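Local coordinates for protein GH26C (Muricauda sp. MAR_2010_75, PDB 6Q78) that probably hydrolyses internal beta-1,4-mannosidic linkages of mannans, as a glycoside hydrolase of family 26 built on a TIM-barrel fold, at residues 137-145 with 202-212; 302-310 with 348-356. All coordinates share one frame; numbering follows the deposited sequence.

Contact 1 (137-145 with 202-212); sequences ENQIRDDVL and KIASFTKSLVG
A salt bridge from Glu137 and a two-nitrogen grip by Arg141 tie helix 132-150 to helix 193-208 and the turn after it. Lys202 NZ donates to Glu137 OE1 at 2.8 Å, a salt bridge that meets the carboxylate on its syn side but 29° out of its plane. The extended Glu137 chain and the bent Lys202 chain come at each other from opposite directions. Both ends have further partners: Asn125 ND2 also donates to the carboxylate, and Lys202 NZ also reaches the carbonyl of Ile120.

Arg141 meets Ser209 side-on: NE donates to Ser209 OG at 3.2 Å and NH2 to Ser209 O at 3.0 Å, both acceptors lying close to the guanidinium plane. CG of Arg141 stands anti to the backbone N (chi1 -176°), and the chain runs straight to NE, which carries the head out to the turn. Ser209 OG in turn donates to Phe206 O at 2.7 Å, an oxygen that also takes the N-H of Ser209; this fixes the hydroxyl as an acceptor for the arginine.

The apolar contacts lie between and beyond these bonds. Glu137 CG sits 3.7 Å from Phe206 CE2, and Arg141 CB rests against the same ring atom, while Ile140 CG2 approaches Phe206 CZ more loosely. Arg141 CG meets Leu210 CD2 at 3.8 Å, the two chains sliding past each other; the Val144 and Leu210 side chains cross at about a right angle, CG1 against CD1. Leu145 CD2 closes the row, 4.3 Å from Leu210 CB. Separately, this methyl meets a backbone carbonyl, 3.4 Å from Val211 O.

Ile140, Val144 and Phe206 also touch Phe156 of strand 153-157, so the helical segments 137-145 and 202-208, crossing at -42°, pack together against a parallel barrel strand: the helix layer of a TIM barrel.

Contact 2 (302-310 with 348-356); sequences FNNQGQAGV and IPGFFTNNL
In the outer layer of the barrel, the loop and first turn of helix 306-327 meet the start of helix 351-361, and Phe302 makes the central contact. The edge of Phe351 points at the face of Phe302 in an offset edge-to-face pair, planes at 87° and centroids 5.7 Å apart. Phe351 CE1 comes within 3.6 Å of Phe302 CB, which lies at the edge of the Phe351 ring. Leu356 CD1 adds an apolar contact to Phe302 CZ at 3.9 Å.

Phe302, in the loop that follows strand 293-298, and Leu356 of helix 351-361 both lean on Thr336 at the C-terminal end of strand 330-336, within the helix layer of the TIM barrel.

Val310 CG1 lies 3.6 Å from Asn355 O. Val310 CG2 presses on Asn355 CG at 3.6 Å, the side chains crossing at about a right angle. Gln307, its chain folded at chi2 (-49°), donates from NE2 to Asn355 OD1 at 3.2 Å; the nitrogen stands above the acceptor's carbonyl plane, 47° out of it. One water donates to Phe302 O and accepts from Asn355 ND2; a second donates to both Gln307 OE1 and Asn354 O. Ile348 CD1 lies 3.6 Å from Phe302 O.

Contacts 1 and 2 lie on opposite sides of the chain's centre, their own centres 36 Å apart and their nearest atoms about 21 Å apart. They follow in series along the chain, contact 1 closing before contact 2 opens, and both belong to the same family 26 barrel domain. Each involves the outer helices, but contact 1 stands over the outside of strands 112-116, 153-157 and 220-223, the second to fourth of the barrel, whereas contact 2 backs the seventh, 330-336. As in other family 26 enzymes, strand four probably carries the acid/base glutamate and strand seven the nucleophile, with the substrate cleft probably at the C-terminal strand ends.

Contact 1 (137-145 with 202-212)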
loop_
_atom_site.group_PDB
_atom_site.type_symbol
_atom_site.label_atom_id
_atom_site.label_comp_id
_atom_site.label_asym_id
_atom_site.label_seq_id
_atom_site.Cartn_x
_atom_site.Cartn_y
_atom_site.Cartn_z
ATOM N N GLU A 137 -2.231 -16.357 7.760
ATOM C CA GLU A 137 -0.879 -15.814 7.902
ATOM C C GLU A 137 0.104 -16.600 7.049
ATOM O O GLU A 137 0.941 -16.014 6.336
ATOM C CB GLU A 137 -0.483 -15.905 9.377
ATOM C CG GLU A 137 0.986 -15.610 9.604
ATOM C CD GLU A 137 1.349 -15.647 11.073
ATOM O OE1 GLU A 137 0.483 -15.311 11.898
ATOM O OE2 GLU A 137 2.511 -15.982 11.416
ATOM N N ASN A 138 -0.000 -17.922 7.076
ATOM C CA ASN A 138 0.941 -18.751 6.328
ATOM C C ASN A 138 0.727 -18.635 4.831
ATOM O O ASN A 138 1.702 -18.667 4.050
ATOM C CB ASN A 138 0.759 -20.196 6.753
ATOM C CG ASN A 138 1.820 -21.077 6.226
ATOM O OD1 ASN A 138 2.954 -21.048 6.709
ATOM N ND2 ASN A 138 1.472 -21.889 5.234
ATOM N N GLN A 139 -0.533 -18.519 4.402
ATOM C CA GLN A 139 -0.787 -18.286 2.986
ATOM C C GLN A 139 -0.262 -16.917 2.534
ATOM O O GLN A 139 0.323 -16.799 1.441
ATOM C CB GLN A 139 -2.285 -18.398 2.686
ATOM C CG GLN A 139 -2.499 -18.276 1.127
ATOM C CD GLN A 139 -1.784 -19.406 0.364
ATOM O OE1 GLN A 139 -0.802 -19.189 -0.403
ATOM N NE2 GLN A 139 -2.253 -20.614 0.580
ATOM N N ILE A 140 -0.433 -15.873 3.362
ATOM C CA ILE A 140 0.159 -14.571 3.056
ATOM C C ILE A 140 1.664 -14.701 2.929
ATOM O O ILE A 140 2.281 -14.208 1.964
ATOM C CB ILE A 140 -0.231 -13.541 4.132
ATOM C CG1 ILE A 140 -1.719 -13.240 4.043
ATOM C CG2 ILE A 140 0.594 -12.251 3.918
ATOM C CD1 ILE A 140 -2.291 -12.595 5.341
ATOM N N ARG A 141 2.280 -15.373 3.894
ATOM C CA ARG A 141 3.744 -15.523 3.858
ATOM C C ARG A 141 4.199 -16.233 2.571
ATOM O O ARG A 141 5.119 -15.761 1.870
ATOM C CB ARG A 141 4.196 -16.313 5.094
ATOM C CG ARG A 141 5.711 -16.445 5.216
ATOM C CD ARG A 141 6.122 -16.875 6.659
ATOM N NE ARG A 141 7.585 -16.952 6.744
ATOM C CZ ARG A 141 8.259 -17.993 6.255
ATOM N NH1 ARG A 141 7.595 -18.989 5.669
ATOM N NH2 ARG A 141 9.587 -18.053 6.329
ATOM N N ASP A 142 3.500 -17.309 2.183
ATOM C CA ASP A 142 3.853 -18.010 0.946
ATOM C C ASP A 142 3.681 -17.107 -0.284
ATOM O O ASP A 142 4.532 -17.119 -1.185
ATOM C CB ASP A 142 2.972 -19.232 0.785
ATOM C CG ASP A 142 3.366 -20.378 1.723
ATOM O OD1 ASP A 142 4.417 -20.292 2.421
ATOM O OD2 ASP A 142 2.616 -21.365 1.754
ATOM N N ASP A 143 2.616 -16.298 -0.330
ATOM C CA ASP A 143 2.400 -15.430 -1.495
ATOM C C ASP A 143 3.446 -14.319 -1.551
ATOM O O ASP A 143 3.930 -13.972 -2.644
ATOM C CB ASP A 143 0.990 -14.815 -1.437
ATOM C CG ASP A 143 -0.117 -15.807 -1.750
ATOM O OD1 ASP A 143 -1.329 -15.427 -1.575
ATOM O OD2 ASP A 143 0.187 -16.943 -2.141
ATOM N N VAL A 144 3.840 -13.781 -0.385
ATOM C CA VAL A 144 4.864 -12.735 -0.337
ATOM C C VAL A 144 6.225 -13.282 -0.780
ATOM O O VAL A 144 6.970 -12.607 -1.518
ATOM C CB VAL A 144 4.897 -12.132 1.079
ATOM C CG1 VAL A 144 6.177 -11.285 1.341
ATOM C CG2 VAL A 144 3.659 -11.242 1.268
ATOM N N LEU A 145 6.583 -14.486 -0.315
ATOM C CA LEU A 145 7.855 -15.069 -0.732
ATOM C C LEU A 145 7.842 -15.384 -2.215
ATOM O O LEU A 145 8.859 -15.157 -2.907
ATOM C CB LEU A 145 8.191 -16.329 0.074
ATOM C CG LEU A 145 8.340 -16.145 1.581
ATOM C CD1 LEU A 145 8.620 -17.532 2.224
ATOM C CD2 LEU A 145 9.485 -15.191 1.887
ATOM N N LYS A 202 4.511 -8.790 16.972
ATOM C CA LYS A 202 4.095 -9.825 16.021
ATOM C C LYS A 202 4.374 -9.393 14.584
ATOM O O LYS A 202 4.881 -10.185 13.781
ATOM C CB LYS A 202 2.593 -10.119 16.190
ATOM C CG LYS A 202 2.038 -11.160 15.205
ATOM C CD LYS A 202 2.762 -12.516 15.386
ATOM C CE LYS A 202 2.426 -13.488 14.238
ATOM N NZ LYS A 202 0.962 -13.839 14.218
ATOM N N ILE A 203 4.085 -8.132 14.236
ATOM C CA ILE A 203 4.454 -7.641 12.911
ATOM C C ILE A 203 5.954 -7.797 12.682
ATOM O O ILE A 203 6.394 -8.212 11.599
ATOM C CB ILE A 203 3.990 -6.181 12.739
ATOM C CG1 ILE A 203 2.457 -6.165 12.562
ATOM C CG2 ILE A 203 4.714 -5.524 11.516
ATOM C CD1 ILE A 203 1.876 -4.766 12.494
ATOM N N ALA A 204 6.767 -7.447 13.684
ATOM C CA ALA A 204 8.218 -7.525 13.521
ATOM C C ALA A 204 8.687 -8.959 13.348
ATOM O O ALA A 204 9.537 -9.231 12.484
ATOM C CB ALA A 204 8.908 -6.878 14.720
ATOM N N SER A 205 8.178 -9.894 14.164
ATOM C CA SER A 205 8.632 -11.273 14.045
ATOM C C SER A 205 8.203 -11.860 12.705
ATOM O O SER A 205 8.989 -12.572 12.050
ATOM C CB SER A 205 8.158 -12.118 15.229
ATOM O OG SER A 205 6.766 -12.282 15.205
ATOM N N PHE A 206 6.992 -11.534 12.242
ATOM C CA PHE A 206 6.591 -12.007 10.922
ATOM C C PHE A 206 7.496 -11.414 9.857
ATOM O O PHE A 206 7.961 -12.122 8.944
ATOM C CB PHE A 206 5.121 -11.629 10.651
ATOM C CG PHE A 206 4.631 -12.027 9.289
ATOM C CD1 PHE A 206 4.765 -11.171 8.206
ATOM C CD2 PHE A 206 4.076 -13.285 9.083
ATOM C CE1 PHE A 206 4.292 -11.549 6.953
ATOM C CE2 PHE A 206 3.636 -13.672 7.826
ATOM C CZ PHE A 206 3.736 -12.820 6.769
ATOM N N THR A 207 7.702 -10.097 9.918
ATOM C CA THR A 207 8.481 -9.437 8.868
ATOM C C THR A 207 9.926 -9.948 8.829
ATOM O O THR A 207 10.492 -10.169 7.740
ATOM C CB THR A 207 8.428 -7.932 9.111
ATOM O OG1 THR A 207 7.071 -7.474 8.995
ATOM C CG2 THR A 207 9.273 -7.167 8.076
ATOM N N LYS A 208 10.546 -10.158 9.999
ATOM C CA LYS A 208 11.924 -10.648 10.017
ATOM C C LYS A 208 12.026 -12.117 9.651
ATOM O O LYS A 208 13.153 -12.606 9.473
ATOM C CB LYS A 208 12.512 -10.470 11.394
ATOM C CG LYS A 208 12.748 -9.059 11.786
ATOM C CD LYS A 208 13.305 -9.098 13.214
ATOM C CE LYS A 208 13.638 -7.781 13.715
ATOM N NZ LYS A 208 14.251 -8.014 15.065
ATOM N N SER A 209 10.900 -12.819 9.512
ATOM C CA SER A 209 10.885 -14.218 9.113
ATOM C C SER A 209 10.863 -14.384 7.605
ATOM O O SER A 209 10.984 -15.517 7.132
ATOM C CB SER A 209 9.658 -14.960 9.682
ATOM O OG SER A 209 8.502 -14.800 8.860
ATOM N N LEU A 210 10.683 -13.296 6.842
ATOM C CA LEU A 210 10.464 -13.396 5.396
ATOM C C LEU A 210 11.807 -13.517 4.694
ATOM O O LEU A 210 12.457 -12.502 4.408
ATOM C CB LEU A 210 9.731 -12.154 4.892
ATOM C CG LEU A 210 8.366 -11.918 5.502
ATOM C CD1 LEU A 210 7.831 -10.563 5.032
ATOM C CD2 LEU A 210 7.395 -13.063 5.060
ATOM N N VAL A 211 12.225 -14.750 4.414
ATOM C CA VAL A 211 13.509 -15.013 3.741
ATOM C C VAL A 211 13.220 -15.591 2.356
ATOM O O VAL A 211 12.568 -16.638 2.238
ATOM C CB VAL A 211 14.412 -15.944 4.565
ATOM C CG1 VAL A 211 15.711 -16.186 3.771
ATOM C CG2 VAL A 211 14.695 -15.351 5.938
ATOM N N GLY A 212 13.703 -14.905 1.308
ATOM C CA GLY A 212 13.491 -15.363 -0.060
ATOM C C GLY A 212 14.335 -16.582 -0.393
ATOM O O GLY A 212 15.188 -17.035 0.378
#

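Contact 2 (302-310 with 348-356)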
loop_
_atom_site.group_PDB
_atom_site.type_symbol
_atom_site.label_atom_id
_atom_site.label_comp_id
_atom_site.label_asym_id
_atom_site.label_seq_id
_atom_site.Cartn_x
_atom_site.Cartn_y
_atom_site.Cartn_z
ATOM N N PHE A 302 -12.820 8.684 -9.161
ATOM C CA PHE A 302 -13.023 7.797 -10.297
ATOM C C PHE A 302 -14.412 7.170 -10.332
ATOM O O PHE A 302 -14.739 6.464 -11.291
ATOM C CB PHE A 302 -11.946 6.708 -10.317
ATOM C CG PHE A 302 -10.547 7.236 -10.524
ATOM C CD1 PHE A 302 -10.185 7.830 -11.727
ATOM C CD2 PHE A 302 -9.601 7.156 -9.512
ATOM C CE1 PHE A 302 -8.912 8.325 -11.923
ATOM C CE2 PHE A 302 -8.311 7.650 -9.714
ATOM C CZ PHE A 302 -7.970 8.227 -10.936
ATOM N N ASN A 303 -15.265 7.447 -9.345
ATOM C CA ASN A 303 -16.534 6.725 -9.230
ATOM C C ASN A 303 -17.611 7.436 -10.049
ATOM O O ASN A 303 -18.463 8.171 -9.536
ATOM C CB ASN A 303 -16.942 6.571 -7.769
ATOM C CG ASN A 303 -18.076 5.562 -7.602
ATOM O OD1 ASN A 303 -18.732 5.204 -8.570
ATOM N ND2 ASN A 303 -18.292 5.091 -6.375
ATOM N N ASN A 304 -17.551 7.220 -11.368
ATOM C CA ASN A 304 -18.497 7.827 -12.309
ATOM C C ASN A 304 -18.579 9.344 -12.128
ATOM O O ASN A 304 -19.666 9.918 -12.051
ATOM C CB ASN A 304 -19.908 7.251 -12.149
ATOM C CG ASN A 304 -20.001 5.792 -12.439
ATOM O OD1 ASN A 304 -20.225 4.988 -11.529
ATOM N ND2 ASN A 304 -19.889 5.430 -13.707
ATOM N N GLN A 305 -17.421 9.992 -12.019
ATOM C CA GLN A 305 -17.350 11.436 -11.827
ATOM C C GLN A 305 -16.877 12.173 -13.076
ATOM O O GLN A 305 -16.630 13.386 -13.013
ATOM C CB GLN A 305 -16.416 11.759 -10.655
ATOM C CG GLN A 305 -16.826 11.160 -9.308
ATOM C CD GLN A 305 -18.026 11.831 -8.696
ATOM O OE1 GLN A 305 -17.898 12.864 -8.024
ATOM N NE2 GLN A 305 -19.203 11.265 -8.910
ATOM N N GLY A 306 -16.730 11.475 -14.207
ATOM C CA GLY A 306 -16.433 12.190 -15.435
ATOM C C GLY A 306 -15.029 12.780 -15.441
ATOM O O GLY A 306 -14.177 12.493 -14.597
ATOM N N GLN A 307 -14.801 13.632 -16.444
ATOM C CA GLN A 307 -13.492 14.263 -16.582
ATOM C C GLN A 307 -13.202 15.217 -15.423
ATOM O O GLN A 307 -12.036 15.410 -15.062
ATOM C CB GLN A 307 -13.399 14.990 -17.930
ATOM C CG GLN A 307 -13.308 14.015 -19.091
ATOM C CD GLN A 307 -12.256 12.944 -18.863
ATOM O OE1 GLN A 307 -11.079 13.256 -18.645
ATOM N NE2 GLN A 307 -12.676 11.670 -18.882
ATOM N N ALA A 308 -14.235 15.796 -14.806
ATOM C CA ALA A 308 -13.989 16.595 -13.607
ATOM C C ALA A 308 -13.309 15.762 -12.527
ATOM O O ALA A 308 -12.357 16.215 -11.879
ATOM C CB ALA A 308 -15.298 17.183 -13.078
ATOM N N GLY A 309 -13.800 14.541 -12.295
ATOM C CA GLY A 309 -13.170 13.690 -11.294
ATOM C C GLY A 309 -11.764 13.285 -11.679
ATOM O O GLY A 309 -10.869 13.211 -10.831
ATOM N N VAL A 310 -11.551 12.997 -12.964
ATOM C CA VAL A 310 -10.201 12.710 -13.440
ATOM C C VAL A 310 -9.261 13.870 -13.146
ATOM O O VAL A 310 -8.107 13.655 -12.735
ATOM C CB VAL A 310 -10.227 12.367 -14.941
ATOM C CG1 VAL A 310 -8.805 12.126 -15.458
ATOM C CG2 VAL A 310 -11.108 11.134 -15.175
ATOM N N ILE A 348 -17.015 1.644 -16.861
ATOM C CA ILE A 348 -16.934 3.003 -17.392
ATOM C C ILE A 348 -16.142 2.952 -18.696
ATOM O O ILE A 348 -14.973 2.535 -18.678
ATOM C CB ILE A 348 -16.252 3.948 -16.393
ATOM C CG1 ILE A 348 -17.144 4.181 -15.179
ATOM C CG2 ILE A 348 -15.893 5.275 -17.084
ATOM C CD1 ILE A 348 -16.388 4.823 -14.038
ATOM N N PRO A 349 -16.716 3.350 -19.826
ATOM C CA PRO A 349 -15.964 3.270 -21.091
ATOM C C PRO A 349 -14.651 4.039 -21.026
ATOM O O PRO A 349 -14.610 5.202 -20.611
ATOM C CB PRO A 349 -16.925 3.874 -22.117
ATOM C CG PRO A 349 -18.295 3.637 -21.532
ATOM C CD PRO A 349 -18.132 3.707 -20.027
ATOM N N GLY A 350 -13.564 3.366 -21.431
ATOM C CA GLY A 350 -12.256 3.984 -21.415
ATOM C C GLY A 350 -11.716 4.301 -20.041
ATOM O O GLY A 350 -10.794 5.111 -19.925
ATOM N N PHE A 351 -12.256 3.677 -18.989
ATOM C CA PHE A 351 -11.785 3.971 -17.636
ATOM C C PHE A 351 -10.263 3.899 -17.517
ATOM O O PHE A 351 -9.621 4.809 -16.983
ATOM C CB PHE A 351 -12.400 3.035 -16.593
ATOM C CG PHE A 351 -11.829 3.262 -15.242
ATOM C CD1 PHE A 351 -12.139 4.429 -14.547
ATOM C CD2 PHE A 351 -10.902 2.385 -14.692
ATOM C CE1 PHE A 351 -11.565 4.699 -13.315
ATOM C CE2 PHE A 351 -10.328 2.645 -13.452
ATOM C CZ PHE A 351 -10.656 3.819 -12.756
ATOM N N PHE A 352 -9.668 2.776 -17.911
ATOM C CA PHE A 352 -8.247 2.600 -17.618
ATOM C C PHE A 352 -7.391 3.497 -18.495
ATOM O O PHE A 352 -6.433 4.125 -18.018
ATOM C CB PHE A 352 -7.835 1.131 -17.797
ATOM C CG PHE A 352 -8.504 0.187 -16.833
ATOM C CD1 PHE A 352 -8.122 0.160 -15.487
ATOM C CD2 PHE A 352 -9.500 -0.676 -17.266
ATOM C CE1 PHE A 352 -8.743 -0.705 -14.579
ATOM C CE2 PHE A 352 -10.127 -1.567 -16.352
ATOM C CZ PHE A 352 -9.736 -1.572 -15.005
ATOM N N THR A 353 -7.703 3.549 -19.784
ATOM C CA THR A 353 -6.837 4.253 -20.716
ATOM C C THR A 353 -7.040 5.759 -20.652
ATOM O O THR A 353 -6.062 6.517 -20.715
ATOM C CB THR A 353 -7.086 3.727 -22.127
ATOM O OG1 THR A 353 -6.743 2.327 -22.163
ATOM C CG2 THR A 353 -6.251 4.493 -23.125
ATOM N N ASN A 354 -8.290 6.219 -20.521
ATOM C CA ASN A 354 -8.598 7.643 -20.641
ATOM C C ASN A 354 -8.769 8.344 -19.301
ATOM O O ASN A 354 -8.704 9.586 -19.249
ATOM C CB ASN A 354 -9.900 7.833 -21.415
ATOM C CG ASN A 354 -9.820 7.249 -22.811
ATOM O OD1 ASN A 354 -8.766 7.286 -23.446
ATOM N ND2 ASN A 354 -10.925 6.688 -23.287
ATOM N N ASN A 355 -9.048 7.599 -18.237
ATOM C CA ASN A 355 -9.312 8.198 -16.934
ATOM C C ASN A 355 -8.145 7.931 -15.991
ATOM O O ASN A 355 -7.418 8.850 -15.619
ATOM C CB ASN A 355 -10.632 7.698 -16.339
ATOM C CG ASN A 355 -11.842 8.160 -17.130
ATOM O OD1 ASN A 355 -11.724 8.704 -18.244
ATOM N ND2 ASN A 355 -13.031 7.960 -16.547
ATOM N N LEU A 356 -7.946 6.683 -15.588
ATOM C CA LEU A 356 -6.871 6.373 -14.657
ATOM C C LEU A 356 -5.511 6.733 -15.241
ATOM O O LEU A 356 -4.710 7.414 -14.588
ATOM C CB LEU A 356 -6.924 4.892 -14.276
ATOM C CG LEU A 356 -5.759 4.484 -13.378
ATOM C CD1 LEU A 356 -5.801 5.227 -12.009
ATOM C CD2 LEU A 356 -5.834 2.990 -13.136
HETATM O O HOH W 1 -13.591 7.615 -13.770
HETATM O O HOH W 2 -9.796 11.449 -20.846
#